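Local coordinates for Rab3 interacting molecule variant 2 (PDB 4TS6), which is a RIM protein of the presynaptic active zone whose C2A domain, the part crystallised here, probably helps organise synaptic vesicle release, at residues G10-K15 / G111-D116; V27-A32 / L94-W99; S36-G41 / D100-G105; K65-G68 / R74-Q77. All coordinates share one frame; numbering follows the deposited sequence.

Contact 1 (G10-K15 / G111-D116)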
loop_
_atom_site.group_PDB
_atom_site.type_symbol
_atom_site.label_atom_id
_atom_site.label_comp_id
_atom_site.label_asym_id
_atom_site.label_seq_id
_atom_site.Cartn_x
_atom_site.Cartn_y
_atom_site.Cartn_z
ATOM N N GLY A 10 5.912 -8.352 9.603
ATOM C CA GLY A 10 4.759 -8.544 8.740
ATOM C C GLY A 10 5.061 -8.240 7.284
ATOM O O GLY A 10 6.108 -7.671 6.953
ATOM N N ARG A 11 4.136 -8.604 6.404
ATOM C CA ARG A 11 4.343 -8.418 4.975
ATOM C C ARG A 11 3.019 -8.131 4.283
ATOM O O ARG A 11 1.940 -8.414 4.825
ATOM C CB ARG A 11 5.023 -9.656 4.372
ATOM C CG ARG A 11 4.413 -10.935 4.841
ATOM C CD ARG A 11 5.155 -12.165 4.320
ATOM N NE ARG A 11 4.467 -13.390 4.729
ATOM C CZ ARG A 11 4.446 -13.856 5.977
ATOM N NH1 ARG A 11 5.073 -13.199 6.946
ATOM N NH2 ARG A 11 3.788 -14.972 6.259
ATOM N N LEU A 12 3.110 -7.563 3.088
ATOM C CA LEU A 12 1.956 -7.051 2.379
ATOM C C LEU A 12 1.896 -7.739 1.022
ATOM O O LEU A 12 2.937 -7.989 0.418
ATOM C CB LEU A 12 2.133 -5.550 2.179
ATOM C CG LEU A 12 1.127 -4.820 1.303
ATOM C CD1 LEU A 12 -0.202 -4.713 2.025
ATOM C CD2 LEU A 12 1.654 -3.440 0.960
ATOM N N GLN A 13 0.693 -8.049 0.544
ATOM C CA GLN A 13 0.538 -8.682 -0.774
ATOM C C GLN A 13 -0.053 -7.661 -1.732
ATOM O O GLN A 13 -1.147 -7.151 -1.493
ATOM C CB GLN A 13 -0.381 -9.901 -0.691
ATOM C CG GLN A 13 -0.560 -10.635 -2.032
ATOM C CD GLN A 13 -1.379 -11.899 -1.894
ATOM O OE1 GLN A 13 -2.402 -11.919 -1.213
ATOM N NE2 GLN A 13 -0.923 -12.963 -2.525
ATOM N N LEU A 14 0.675 -7.351 -2.800
ATOM C CA LEU A 14 0.295 -6.280 -3.728
ATOM C C LEU A 14 0.289 -6.819 -5.145
ATOM O O LEU A 14 1.103 -7.671 -5.464
ATOM C CB LEU A 14 1.346 -5.169 -3.717
ATOM C CG LEU A 14 1.545 -4.214 -2.558
ATOM C CD1 LEU A 14 2.731 -3.314 -2.842
ATOM C CD2 LEU A 14 0.303 -3.385 -2.369
ATOM N N LYS A 15 -0.602 -6.300 -5.993
ATOM C CA LYS A 15 -0.538 -6.547 -7.437
ATOM C C LYS A 15 -0.357 -5.203 -8.119
ATOM O O LYS A 15 -1.063 -4.250 -7.808
ATOM C CB LYS A 15 -1.819 -7.204 -7.956
ATOM C CG LYS A 15 -2.138 -8.537 -7.314
ATOM C CD LYS A 15 -3.567 -8.976 -7.610
ATOM C CE LYS A 15 -3.770 -9.314 -9.075
ATOM N NZ LYS A 15 -5.205 -9.544 -9.421
ATOM N N GLY A 111 4.383 0.040 9.130
ATOM C CA GLY A 111 5.430 -0.338 8.191
ATOM C C GLY A 111 5.108 0.147 6.800
ATOM O O GLY A 111 3.992 0.599 6.530
ATOM N N GLU A 112 6.074 0.023 5.894
ATOM C CA GLU A 112 5.905 0.585 4.567
ATOM C C GLU A 112 6.543 -0.338 3.545
ATOM O O GLU A 112 7.425 -1.135 3.872
ATOM C CB GLU A 112 6.574 1.975 4.478
ATOM C CG GLU A 112 8.102 1.894 4.610
ATOM C CD GLU A 112 8.803 3.200 4.297
ATOM O OE1 GLU A 112 10.039 3.174 4.073
ATOM O OE2 GLU A 112 8.126 4.249 4.286
ATOM N N VAL A 113 6.052 -0.242 2.315
ATOM C CA VAL A 113 6.651 -0.923 1.179
ATOM C C VAL A 113 6.798 0.165 0.147
ATOM O O VAL A 113 5.836 0.869 -0.166
ATOM C CB VAL A 113 5.741 -2.048 0.647
ATOM C CG1 VAL A 113 6.250 -2.565 -0.693
ATOM C CG2 VAL A 113 5.675 -3.204 1.651
ATOM N N VAL A 114 8.018 0.352 -0.339
ATOM C CA VAL A 114 8.260 1.383 -1.331
ATOM C C VAL A 114 8.758 0.722 -2.601
ATOM O O VAL A 114 9.742 -0.027 -2.583
ATOM C CB VAL A 114 9.275 2.431 -0.839
ATOM C CG1 VAL A 114 9.478 3.501 -1.898
ATOM C CG2 VAL A 114 8.772 3.080 0.431
ATOM N N ILE A 115 8.065 0.972 -3.700
ATOM C CA ILE A 115 8.432 0.308 -4.948
ATOM C C ILE A 115 9.055 1.275 -5.944
ATOM O O ILE A 115 8.483 2.320 -6.229
ATOM C CB ILE A 115 7.233 -0.442 -5.544
ATOM C CG1 ILE A 115 6.891 -1.635 -4.623
ATOM C CG2 ILE A 115 7.558 -0.944 -6.942
ATOM C CD1 ILE A 115 5.580 -2.323 -4.936
ATOM N N ASP A 116 10.249 0.932 -6.433
ATOM C CA ASP A 116 10.926 1.705 -7.477
ATOM C C ASP A 116 10.358 1.250 -8.828
ATOM O O ASP A 116 10.777 0.234 -9.376
ATOM C CB ASP A 116 12.443 1.467 -7.415
ATOM C CG ASP A 116 13.254 2.540 -8.158
ATOM O OD1 ASP A 116 12.714 3.199 -9.077
ATOM O OD2 ASP A 116 14.447 2.716 -7.819
#
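Val113 meets Leu12 and Leu14 inside the C2 beta sandwich, where strand 108-116 of one four-stranded sheet lies over strand 11-19 of the other. The short strand segments cross at -41° with their axes 8.2 Å apart, and apolar side chains pointing into the core fill the space between them. Walking along 111-116, Val113 comes first and uses both of its methyls. Its CG2, held beside the backbone N, reaches Leu12 CD2 at 4.1 Å, the two side chains crossing at a slant. Its CG1 turns the other way and lies 4.2 Å from Leu14 CD1; here the two side chains lie alongside, pointing opposite ways. Val113 thus sits across the pair of leucines, and Tyr129 and Leu131 also touch it. With Ile115 the chain faces the core again, and His120 packs on it as well. Ile115 carries CG1 anti to the carbonyl carbon (chi1 -68°) and extends from there to CD1 (chi2 169°), which brings its end methyl straight at the leucine opposite. The two meet tip to tip, Leu14 CD1 to Ile115 CD1, at 3.7 Å.

Contact 2 (V27-A32 / L94-W99)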
loop_
_atom_site.group_PDB
_atom_site.type_symbol
_atom_site.label_atom_id
_atom_site.label_comp_id
_atom_site.label_asym_id
_atom_site.label_seq_id
_atom_site.Cartn_x
_atom_site.Cartn_y
_atom_site.Cartn_z
ATOM N N VAL A 27 -3.092 -0.541 -9.040
ATOM C CA VAL A 27 -2.496 -0.995 -7.787
ATOM C C VAL A 27 -3.555 -1.702 -6.959
ATOM O O VAL A 27 -4.581 -1.103 -6.626
ATOM C CB VAL A 27 -1.952 0.207 -6.972
ATOM C CG1 VAL A 27 -1.295 -0.264 -5.672
ATOM C CG2 VAL A 27 -0.952 0.987 -7.797
ATOM N N THR A 28 -3.322 -2.972 -6.633
ATOM C CA THR A 28 -4.264 -3.705 -5.777
ATOM C C THR A 28 -3.585 -4.125 -4.478
ATOM O O THR A 28 -2.577 -4.836 -4.498
ATOM C CB THR A 28 -4.891 -4.932 -6.488
ATOM O OG1 THR A 28 -5.538 -4.510 -7.698
ATOM C CG2 THR A 28 -5.921 -5.611 -5.579
ATOM N N LEU A 29 -4.133 -3.664 -3.353
ATOM C CA LEU A 29 -3.689 -4.133 -2.049
ATOM C C LEU A 29 -4.582 -5.288 -1.640
ATOM O O LEU A 29 -5.746 -5.096 -1.289
ATOM C CB LEU A 29 -3.792 -3.028 -1.009
ATOM C CG LEU A 29 -2.639 -2.035 -0.984
ATOM C CD1 LEU A 29 -2.532 -1.248 -2.271
ATOM C CD2 LEU A 29 -2.870 -1.101 0.149
ATOM N N VAL A 30 -4.042 -6.494 -1.689
ATOM C CA VAL A 30 -4.852 -7.674 -1.430
ATOM C C VAL A 30 -5.062 -7.827 0.062
ATOM O O VAL A 30 -6.196 -7.776 0.551
ATOM C CB VAL A 30 -4.191 -8.924 -1.998
ATOM C CG1 VAL A 30 -5.062 -10.146 -1.774
ATOM C CG2 VAL A 30 -3.919 -8.722 -3.481
ATOM N N CYS A 31 -3.959 -7.990 0.785
ATOM C CA CYS A 31 -4.016 -8.236 2.220
ATOM C C CYS A 31 -2.645 -8.010 2.811
ATOM O O CYS A 31 -1.684 -7.733 2.087
ATOM C CB CYS A 31 -4.436 -9.683 2.489
ATOM S SG CYS A 31 -3.153 -10.900 2.102
ATOM N N ALA A 32 -2.562 -8.134 4.132
ATOM C CA ALA A 32 -1.291 -8.113 4.838
ATOM C C ALA A 32 -1.366 -9.232 5.840
ATOM O O ALA A 32 -2.457 -9.631 6.226
ATOM C CB ALA A 32 -1.089 -6.778 5.551
ATOM N N LEU A 94 6.190 4.127 -5.758
ATOM C CA LEU A 94 4.899 3.844 -5.131
ATOM C C LEU A 94 5.170 3.599 -3.651
ATOM O O LEU A 94 5.906 2.683 -3.296
ATOM C CB LEU A 94 4.239 2.612 -5.750
ATOM C CG LEU A 94 2.776 2.393 -5.347
ATOM C CD1 LEU A 94 1.916 3.421 -6.038
ATOM C CD2 LEU A 94 2.317 0.982 -5.694
ATOM N N GLU A 95 4.593 4.428 -2.788
ATOM C CA GLU A 95 4.864 4.353 -1.352
ATOM C C GLU A 95 3.584 3.886 -0.687
ATOM O O GLU A 95 2.580 4.604 -0.693
ATOM C CB GLU A 95 5.264 5.737 -0.812
ATOM C CG GLU A 95 5.716 5.749 0.665
ATOM C CD GLU A 95 5.699 7.147 1.275
ATOM O OE1 GLU A 95 6.792 7.699 1.590
ATOM O OE2 GLU A 95 4.583 7.689 1.450
ATOM N N VAL A 96 3.611 2.672 -0.144
ATOM C CA VAL A 96 2.449 2.102 0.528
ATOM C C VAL A 96 2.785 2.026 2.006
ATOM O O VAL A 96 3.761 1.381 2.402
ATOM C CB VAL A 96 2.137 0.674 0.023
ATOM C CG1 VAL A 96 0.889 0.125 0.738
ATOM C CG2 VAL A 96 1.950 0.652 -1.506
ATOM N N THR A 97 1.983 2.685 2.831
ATOM C CA THR A 97 2.262 2.711 4.256
ATOM C C THR A 97 1.093 2.122 5.025
ATOM O O THR A 97 -0.056 2.486 4.778
ATOM C CB THR A 97 2.513 4.143 4.738
ATOM O OG1 THR A 97 3.534 4.752 3.933
ATOM C CG2 THR A 97 2.949 4.140 6.174
ATOM N N LEU A 98 1.385 1.208 5.950
ATOM C CA LEU A 98 0.357 0.643 6.826
ATOM C C LEU A 98 0.300 1.407 8.138
ATOM O O LEU A 98 1.337 1.708 8.734
ATOM C CB LEU A 98 0.631 -0.835 7.131
ATOM C CG LEU A 98 -0.131 -1.856 6.290
ATOM C CD1 LEU A 98 0.087 -1.564 4.839
ATOM C CD2 LEU A 98 0.309 -3.277 6.600
ATOM N N TRP A 99 -0.923 1.644 8.602
ATOM C CA TRP A 99 -1.196 2.427 9.794
ATOM C C TRP A 99 -2.177 1.684 10.674
ATOM O O TRP A 99 -3.015 0.942 10.166
ATOM C CB TRP A 99 -1.825 3.738 9.373
ATOM C CG TRP A 99 -0.907 4.574 8.528
ATOM C CD1 TRP A 99 -0.823 4.600 7.162
ATOM C CD2 TRP A 99 0.074 5.489 9.012
ATOM N NE1 TRP A 99 0.153 5.492 6.775
ATOM C CE2 TRP A 99 0.723 6.046 7.895
ATOM C CE3 TRP A 99 0.463 5.903 10.293
ATOM C CZ2 TRP A 99 1.741 6.998 8.016
ATOM C CZ3 TRP A 99 1.476 6.841 10.411
ATOM C CH2 TRP A 99 2.099 7.378 9.283
#
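Val27 and Leu94 point at each other tip to tip across the middle of the domain, and the leucine end fits against both valine methyls. Leu94 CD2 lies 3.8 Å from Val27 CG1 and 3.9 Å from Val27 CG2, so one methyl sits against the fork of the valine. Leu94 gets there with CG anti to its backbone N (chi1 -169°), a position that sends the isobutyl group across the gap between the strands. The next pair, Leu29 and Val96, is oriented differently: the two side chains overlap flank to flank, Leu29 CD2 to Val96 CG1 at 4.0 Å. Ala32 offers just its CB, and Leu98 makes up the length, bringing CD2 to 3.9 Å from Ala32 CB. Leu14 and Ala48 close in on Leu29 from its own sheet and from the facing one, while Leu35 and Leu131 touch Leu98. All six residues are buried, and all their contact is hydrocarbon. The strand segments are 10.8 Å apart at closest approach and cross at -41°, a spacing bridged by side chains alone. Two twisted antiparallel sheets packed face to face through such aliphatic layers make the beta sandwich of a C2 domain.

Contact 3 (S36-G41 / D100-G105)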
loop_
_atom_site.group_PDB
_atom_site.type_symbol
_atom_site.label_atom_id
_atom_site.label_comp_id
_atom_site.label_asym_id
_atom_site.label_seq_id
_atom_site.Cartn_x
_atom_site.Cartn_y
_atom_site.Cartn_z
ATOM N N SER A 36 2.312 -7.414 14.006
ATOM C CA SER A 36 2.435 -7.567 15.445
ATOM C C SER A 36 1.141 -7.143 16.124
ATOM O O SER A 36 0.330 -6.408 15.544
ATOM C CB SER A 36 3.548 -6.659 15.949
ATOM O OG SER A 36 3.299 -5.326 15.530
ATOM N N LEU A 37 0.955 -7.603 17.354
ATOM C CA LEU A 37 -0.071 -7.040 18.227
ATOM C C LEU A 37 0.440 -5.710 18.775
ATOM O O LEU A 37 1.625 -5.388 18.654
ATOM C CB LEU A 37 -0.359 -7.988 19.387
ATOM C CG LEU A 37 -0.763 -9.424 19.057
ATOM C CD1 LEU A 37 -0.713 -10.300 20.308
ATOM C CD2 LEU A 37 -2.150 -9.448 18.444
ATOM N N ARG A 38 -0.448 -4.929 19.376
ATOM C CA ARG A 38 -0.008 -3.754 20.112
ATOM C C ARG A 38 0.633 -4.218 21.420
ATOM O O ARG A 38 0.463 -5.370 21.818
ATOM C CB ARG A 38 -1.191 -2.836 20.401
ATOM C CG ARG A 38 -1.895 -2.318 19.160
ATOM C CD ARG A 38 -3.048 -1.405 19.565
ATOM N NE ARG A 38 -3.718 -0.823 18.408
ATOM C CZ ARG A 38 -4.920 -0.257 18.452
ATOM N NH1 ARG A 38 -5.453 0.253 17.348
ATOM N NH2 ARG A 38 -5.593 -0.203 19.595
ATOM N N GLN A 39 1.374 -3.328 22.076
ATOM C CA GLN A 39 1.991 -3.621 23.367
ATOM C C GLN A 39 0.931 -4.083 24.346
ATOM O O GLN A 39 1.142 -5.022 25.114
ATOM C CB GLN A 39 2.630 -2.361 23.932
ATOM C CG GLN A 39 3.214 -1.443 22.887
ATOM C CD GLN A 39 4.692 -1.673 22.689
ATOM O OE1 GLN A 39 5.205 -2.759 22.963
ATOM N NE2 GLN A 39 5.390 -0.643 22.222
ATOM N N SER A 40 -0.211 -3.402 24.305
ATOM C CA SER A 40 -1.366 -3.738 25.130
ATOM C C SER A 40 -1.730 -5.205 24.983
ATOM O O SER A 40 -2.185 -5.835 25.933
ATOM C CB SER A 40 -2.565 -2.870 24.740
ATOM O OG SER A 40 -2.853 -2.987 23.358
ATOM N N GLY A 41 -1.512 -5.747 23.786
ATOM C CA GLY A 41 -1.875 -7.121 23.487
ATOM C C GLY A 41 -3.106 -7.128 22.605
ATOM O O GLY A 41 -3.537 -8.167 22.099
ATOM N N ASP A 100 -2.079 1.892 11.983
ATOM C CA ASP A 100 -2.949 1.224 12.944
ATOM C C ASP A 100 -3.925 2.291 13.376
ATOM O O ASP A 100 -3.525 3.285 13.967
ATOM C CB ASP A 100 -2.126 0.721 14.126
ATOM C CG ASP A 100 -2.952 -0.044 15.145
ATOM O OD1 ASP A 100 -4.135 -0.355 14.871
ATOM O OD2 ASP A 100 -2.420 -0.345 16.238
ATOM N N TYR A 101 -5.190 2.139 13.009
ATOM C CA TYR A 101 -6.186 3.137 13.380
ATOM C C TYR A 101 -6.437 3.146 14.888
ATOM O O TYR A 101 -6.849 2.136 15.479
ATOM C CB TYR A 101 -7.483 2.913 12.607
ATOM C CG TYR A 101 -8.645 3.734 13.103
ATOM C CD1 TYR A 101 -8.718 5.094 12.849
ATOM C CD2 TYR A 101 -9.680 3.143 13.805
ATOM C CE1 TYR A 101 -9.795 5.853 13.303
ATOM C CE2 TYR A 101 -10.755 3.887 14.257
ATOM C CZ TYR A 101 -10.805 5.241 14.001
ATOM O OH TYR A 101 -11.876 5.974 14.448
ATOM N N VAL A 102 -6.156 4.297 15.501
ATOM C CA VAL A 102 -6.373 4.512 16.925
ATOM C C VAL A 102 -7.523 5.504 17.053
ATOM O O VAL A 102 -7.439 6.614 16.541
ATOM C CB VAL A 102 -5.104 5.065 17.603
ATOM C CG1 VAL A 102 -5.374 5.343 19.079
ATOM C CG2 VAL A 102 -3.928 4.066 17.423
ATOM N N ARG A 103 -8.614 5.098 17.698
ATOM C CA ARG A 103 -9.834 5.891 17.619
ATOM C C ARG A 103 -9.689 7.254 18.296
ATOM O O ARG A 103 -10.186 8.255 17.775
ATOM C CB ARG A 103 -11.034 5.123 18.200
ATOM C CG ARG A 103 -12.323 5.943 18.257
ATOM C CD ARG A 103 -13.504 5.125 18.810
ATOM N NE ARG A 103 -13.792 3.949 17.993
ATOM C CZ ARG A 103 -14.471 3.988 16.849
ATOM N NH1 ARG A 103 -14.933 5.144 16.390
ATOM N NH2 ARG A 103 -14.689 2.876 16.163
ATOM N N TYR A 104 -8.993 7.300 19.432
ATOM C CA TYR A 104 -8.862 8.550 20.182
ATOM C C TYR A 104 -7.468 9.149 20.191
ATOM O O TYR A 104 -7.101 9.859 21.122
ATOM C CB TYR A 104 -9.396 8.380 21.614
ATOM C CG TYR A 104 -10.854 8.051 21.589
ATOM C CD1 TYR A 104 -11.793 9.041 21.360
ATOM C CD2 TYR A 104 -11.291 6.748 21.734
ATOM C CE1 TYR A 104 -13.126 8.748 21.303
ATOM C CE2 TYR A 104 -12.624 6.443 21.687
ATOM C CZ TYR A 104 -13.537 7.445 21.460
ATOM O OH TYR A 104 -14.872 7.152 21.394
ATOM N N GLY A 105 -6.695 8.890 19.145
ATOM C CA GLY A 105 -5.392 9.512 19.056
ATOM C C GLY A 105 -4.798 9.359 17.684
ATOM O O GLY A 105 -5.413 8.777 16.785
HETATM O O HOH W 1 -7.980 2.055 19.220
#
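Two loops at one end of the C2 sandwich, the one after strand 24-33 and the one after strand 93-100, are joined by a salt bridge between Arg38 and Asp100; in calcium-binding relatives the loops at one end form the metal site, whereas here an arginine faces the aspartate. Arg38 meets the carboxylate side-on with two nitrogens. NE donates to Asp100 OD2 at 2.6 Å on the syn side, with an N-H...O angle of 159°. NH1 donates to Asp100 OD1 at 2.9 Å, but from above the carboxylate plane, because the two flat groups are turned 45° against each other. The chain of Arg38 is extended from CG to NE (chi3 177°), which carries the guanidinium across the gap to the far loop. Val102 CG2 lies over one guanidinium face, 4.1 Å from Arg38 NH1. Asp100 OD1 also accepts from the backbone N of Asn45, so OD1 has a second donor besides the arginine. Replacing Arg38 with a methionine would probably leave the Asp100 carboxylate without its main charge partner and the two loops less firmly tied. With Arg44 making only a long, weak ion pair to Asp100, much of the local charge balance probably rests on Arg38, favouring an ionised carboxylate.

Contact 4 (K65-G68 / R74-Q77)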
loop_
_atom_site.group_PDB
_atom_site.type_symbol
_atom_site.label_atom_id
_atom_site.label_comp_id
_atom_site.label_asym_id
_atom_site.label_seq_id
_atom_site.Cartn_x
_atom_site.Cartn_y
_atom_site.Cartn_z
ATOM N N LYS A 65 -10.075 0.980 3.154
ATOM C CA LYS A 65 -10.927 0.942 4.326
ATOM C C LYS A 65 -10.113 0.392 5.498
ATOM O O LYS A 65 -9.072 -0.248 5.316
ATOM C CB LYS A 65 -12.148 0.054 4.080
ATOM C CG LYS A 65 -11.785 -1.402 3.877
ATOM C CD LYS A 65 -13.010 -2.295 3.706
ATOM C CE LYS A 65 -12.643 -3.536 2.904
ATOM N NZ LYS A 65 -11.943 -3.142 1.646
ATOM N N THR A 66 -10.598 0.651 6.701
ATOM C CA THR A 66 -9.958 0.160 7.904
ATOM C C THR A 66 -10.622 -1.151 8.269
ATOM O O THR A 66 -11.858 -1.234 8.279
ATOM C CB THR A 66 -10.159 1.163 9.041
ATOM O OG1 THR A 66 -9.529 2.399 8.684
ATOM C CG2 THR A 66 -9.571 0.642 10.339
ATOM N N VAL A 67 -9.812 -2.174 8.546
ATOM C CA VAL A 67 -10.331 -3.456 9.030
ATOM C C VAL A 67 -10.140 -3.556 10.548
ATOM O O VAL A 67 -9.069 -3.241 11.069
ATOM C CB VAL A 67 -9.642 -4.641 8.339
ATOM C CG1 VAL A 67 -10.229 -5.954 8.838
ATOM C CG2 VAL A 67 -9.800 -4.530 6.836
ATOM N N GLY A 68 -11.175 -3.987 11.260
ATOM C CA GLY A 68 -11.119 -3.989 12.709
ATOM C C GLY A 68 -10.386 -5.160 13.346
ATOM O O GLY A 68 -10.509 -6.289 12.888
ATOM N N ARG A 74 -7.539 -8.057 5.315
ATOM C CA ARG A 74 -7.749 -8.234 3.878
ATOM C C ARG A 74 -8.583 -7.074 3.344
ATOM O O ARG A 74 -9.640 -6.750 3.896
ATOM C CB ARG A 74 -8.449 -9.569 3.587
ATOM C CG ARG A 74 -7.749 -10.781 4.206
ATOM C CD ARG A 74 -8.379 -12.108 3.781
ATOM N NE ARG A 74 -8.340 -12.288 2.335
ATOM C CZ ARG A 74 -7.317 -12.829 1.678
ATOM N NH1 ARG A 74 -6.250 -13.250 2.340
ATOM N NH2 ARG A 74 -7.360 -12.951 0.359
ATOM N N TRP A 75 -8.110 -6.436 2.280
ATOM C CA TRP A 75 -8.840 -5.305 1.705
ATOM C C TRP A 75 -9.413 -5.624 0.321
ATOM O O TRP A 75 -10.544 -5.238 0.011
ATOM C CB TRP A 75 -7.954 -4.055 1.630
ATOM C CG TRP A 75 -7.359 -3.627 2.952
ATOM C CD1 TRP A 75 -7.981 -2.945 3.966
ATOM C CD2 TRP A 75 -6.006 -3.838 3.377
ATOM N NE1 TRP A 75 -7.093 -2.734 5.005
ATOM C CE2 TRP A 75 -5.872 -3.264 4.660
ATOM C CE3 TRP A 75 -4.891 -4.453 2.791
ATOM C CZ2 TRP A 75 -4.662 -3.297 5.373
ATOM C CZ3 TRP A 75 -3.694 -4.485 3.499
ATOM C CH2 TRP A 75 -3.591 -3.911 4.774
ATOM N N GLY A 76 -8.636 -6.332 -0.501
ATOM C CA GLY A 76 -9.003 -6.567 -1.884
ATOM C C GLY A 76 -9.312 -5.276 -2.627
ATOM O O GLY A 76 -10.242 -5.223 -3.435
ATOM N N GLN A 77 -8.525 -4.238 -2.365
ATOM C CA GLN A 77 -8.840 -2.884 -2.828
ATOM C C GLN A 77 -7.946 -2.440 -3.985
ATOM O O GLN A 77 -6.718 -2.488 -3.875
ATOM C CB GLN A 77 -8.668 -1.906 -1.666
ATOM C CG GLN A 77 -9.401 -0.595 -1.837
ATOM C CD GLN A 77 -10.381 -0.299 -0.696
ATOM O OE1 GLN A 77 -10.233 -0.777 0.447
ATOM N NE2 GLN A 77 -11.388 0.503 -1.006
#
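Lys65 reaches over to Trp75 and Gln77 at the rim of the C2 sandwich, where the loop after strand 62-63 runs beside the edge strand 74-81, which carries a G1 beta bulge at Gly76 and Gln77 opposite Leu29. The lysine can be followed outward. Its CB lies 4.2 Å from Gln77 OE1, and CG, set between the backbone N and the carbonyl carbon (chi1 65°), comes nearer to that oxygen and passes Trp75 CD1. Beyond CD the chain bends at its last torsion (chi4 -51°), turning the end back over the strand: CE approaches Trp75 O, and NZ donates to Trp75 O at 3.0 Å, in the carbonyl plane and on a lone pair. NZ also makes a weak bond to Gln77 OE1, 3.2 Å away. The same OE1 accepts from the backbone N of Lys65 at 3.2 Å, a fairly straight bond whose donor stands above the amide carbonyl plane. Exchanging Gln77 for a leucine would probably leave the Lys65 backbone N-H without this acceptor and its ammonium held by one bond fewer. Two residues on, Val67 packs obliquely against the indole; Thr64 and Pro46 touch Trp75 as well. Val67 CG2 lies 3.7 Å from Trp75 CD1 and equally far from Arg74 O.

Contacts 1 and 2 lie side by side in the sandwich core, their centres 6 Å apart, and both join the same two sheets: strands 11-19 and 24-33 are neighbours in one, 93-100 and 108-116 in the other. Contact 4 sits on edge strand 74-81, next to 24-33, its centre about 10 Å from that of contact 2; Trp75 CZ3 also packs on Leu12 CD1 of contact 1. Contact 3 lies at the loop end, about 19 Å between centres from contact 2, whose segments its own directly or nearly follow. Along the chain contact 1 spans the other three, contacts 2 and 3 interleave, and contact 4 falls within both. Contacts 1 to 3 thus tie core and loops together through residues far apart in sequence, while contact 4 is local.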